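Local structure of peptidoglycan glycosyltransferase (Atopobium parvulum, 4OVD) at residues V421-T426 with G432-P437. The protein is a penicillin-binding protein, a cell-wall enzyme built of a transpeptidase domain and a dimerisation domain of that family. Numbering follows the deposited sequence.
Sequences VIRAYT and GTMVTP
Thr426 and Met434 mark the closest backbone approach, 5.2 Å between their CA atoms, where the chain, having turned beyond residue 429, comes back obliquely across the last turns of helix 418-429 as the short strand 433-434 and the extended residues that follow. The hydroxyl of Thr426 is the polar link: its OG1 accepts a nearly straight hydrogen bond from Val435 N (3.1 Å, 165°) and donates to Arg423 O, three residues back, at 2.7 Å, in the carbonyl plane and on a lone pair. With chi1 at 67°, OG1 sits between the backbone N and the carbonyl carbon, within reach of both partners, while CG2 of Thr426 packs on CG2 of Val435 at 3.9 Å.

Arg423 stretches out from the helix, extended from CG to NE, and lies across Met434 at about a right angle. Met434, a selenomethionine, bends at chi3 (85°), which carries its CE over the centre of the guanidinium face, 3.6 Å above the plane; its SE meanwhile rests 3.9 Å from Ala424 CA. At the guanidinium edge NE makes a weak, long hydrogen bond to Val435 O (3.4 Å), and NH2 donates to a water that in turn donates to Met434 O. One arginine thus reaches two successive carbonyls, one directly but weakly, the other through water.

Met434 also pairs through its backbone with Lys453, in the two-stranded antiparallel sheet 433-434/453-454. Ile422, Thr426, Val435 and Pro437 all touch Met253, so helix and returning chain pack together on the five-stranded antiparallel sheet of the penicillin-binding transpeptidase fold.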
loop_
_atom_site.group_PDB
_atom_site.type_symbol
_atom_site.label_atom_id
_atom_site.label_comp_id
_atom_site.label_asym_id
_atom_site.label_seq_id
_atom_site.Cartn_x
_atom_site.Cartn_y
_atom_site.Cartn_z
ATOM N N VAL A 421 0.077 4.307 3.758
ATOM C CA VAL A 421 0.232 3.507 4.961
ATOM C C VAL A 421 1.348 2.530 4.733
ATOM O O VAL A 421 2.222 2.349 5.593
ATOM C CB VAL A 421 -1.050 2.761 5.327
ATOM C CG1 VAL A 421 -0.816 1.910 6.554
ATOM C CG2 VAL A 421 -2.180 3.772 5.567
ATOM N N ILE A 422 1.318 1.883 3.576
ATOM C CA ILE A 422 2.331 0.933 3.218
ATOM C C ILE A 422 3.676 1.607 3.260
ATOM O O ILE A 422 4.618 1.106 3.855
ATOM C CB ILE A 422 2.027 0.365 1.819
ATOM C CG1 ILE A 422 0.732 -0.480 1.861
ATOM C CG2 ILE A 422 3.176 -0.441 1.315
ATOM C CD1 ILE A 422 0.281 -0.946 0.523
ATOM N N ARG A 423 3.759 2.784 2.685
ATOM C CA ARG A 423 5.015 3.479 2.647
ATOM C C ARG A 423 5.489 3.767 4.080
ATOM O O ARG A 423 6.664 3.612 4.410
ATOM C CB ARG A 423 4.912 4.745 1.831
ATOM C CG ARG A 423 6.225 5.475 1.747
ATOM C CD ARG A 423 6.117 6.807 1.049
ATOM N NE ARG A 423 7.457 7.401 0.996
ATOM C CZ ARG A 423 7.700 8.703 0.972
ATOM N NH1 ARG A 423 6.710 9.596 1.070
ATOM N NH2 ARG A 423 8.953 9.120 0.911
ATOM N N ALA A 424 4.595 4.204 4.940
ATOM C CA ALA A 424 4.986 4.473 6.316
ATOM C C ALA A 424 5.530 3.225 6.992
ATOM O O ALA A 424 6.583 3.309 7.646
ATOM C CB ALA A 424 3.808 5.015 7.104
ATOM N N TYR A 425 4.869 2.061 6.788
ATOM C CA TYR A 425 5.327 0.828 7.402
ATOM C C TYR A 425 6.749 0.469 6.974
ATOM O O TYR A 425 7.500 -0.141 7.762
ATOM C CB TYR A 425 4.367 -0.309 7.069
ATOM C CG TYR A 425 3.168 -0.400 7.998
ATOM C CD1 TYR A 425 2.373 0.666 8.277
ATOM C CD2 TYR A 425 2.859 -1.597 8.597
ATOM C CE1 TYR A 425 1.212 0.543 9.102
ATOM C CE2 TYR A 425 1.776 -1.738 9.441
ATOM C CZ TYR A 425 0.937 -0.682 9.692
ATOM O OH TYR A 425 -0.102 -0.877 10.594
ATOM N N THR A 426 7.145 0.863 5.759
ATOM C CA THR A 426 8.493 0.553 5.332
ATOM C C THR A 426 9.518 1.108 6.332
ATOM O O THR A 426 10.483 0.441 6.548
ATOM C CB THR A 426 8.879 0.926 3.879
ATOM O OG1 THR A 426 8.913 2.356 3.690
ATOM C CG2 THR A 426 7.952 0.276 2.916
ATOM N N GLY A 432 14.075 2.256 10.040
ATOM C CA GLY A 432 13.718 3.622 10.153
ATOM C C GLY A 432 13.718 4.423 8.914
ATOM O O GLY A 432 13.355 5.618 8.965
ATOM N N THR A 433 14.188 3.830 7.822
ATOM C CA THR A 433 14.233 4.574 6.565
ATOM C C THR A 433 13.034 4.225 5.664
ATOM O O THR A 433 12.839 3.076 5.332
ATOM C CB THR A 433 15.567 4.342 5.868
ATOM O OG1 THR A 433 16.601 4.878 6.685
ATOM C CG2 THR A 433 15.639 5.053 4.504
HETATM N N MSE A 434 12.219 5.209 5.315
HETATM C CA MSE A 434 11.059 5.009 4.420
HETATM C C MSE A 434 11.467 5.027 2.962
HETATM O O MSE A 434 12.302 5.837 2.549
HETATM C CB MSE A 434 10.058 6.094 4.818
HETATM C CG MSE A 434 8.882 6.209 3.939
HETATM SE SE MSE A 434 7.523 7.119 5.007
HETATM C CE MSE A 434 8.255 8.861 4.538
ATOM N N VAL A 435 10.991 4.072 2.176
ATOM C CA VAL A 435 11.387 3.998 0.790
ATOM C C VAL A 435 10.247 4.390 -0.093
ATOM O O VAL A 435 9.176 4.577 0.384
ATOM C CB VAL A 435 11.858 2.572 0.426
ATOM C CG1 VAL A 435 13.009 2.128 1.335
ATOM C CG2 VAL A 435 10.722 1.587 0.508
ATOM N N THR A 436 10.494 4.497 -1.385
ATOM C CA THR A 436 9.494 4.901 -2.330
ATOM C C THR A 436 9.014 3.635 -2.998
ATOM O O THR A 436 9.818 3.000 -3.627
ATOM C CB THR A 436 10.084 5.758 -3.430
ATOM O OG1 THR A 436 10.578 6.985 -2.885
ATOM C CG2 THR A 436 9.002 6.055 -4.449
ATOM N N PRO A 437 7.726 3.261 -2.850
ATOM C CA PRO A 437 7.270 2.033 -3.550
ATOM C C PRO A 437 7.309 2.300 -5.075
ATOM O O PRO A 437 7.038 3.395 -5.502
ATOM C CB PRO A 437 5.848 1.764 -2.998
ATOM C CG PRO A 437 5.691 2.690 -1.840
ATOM C CD PRO A 437 6.644 3.867 -2.058
HETATM O O HOH W 1 11.153 7.500 0.530
#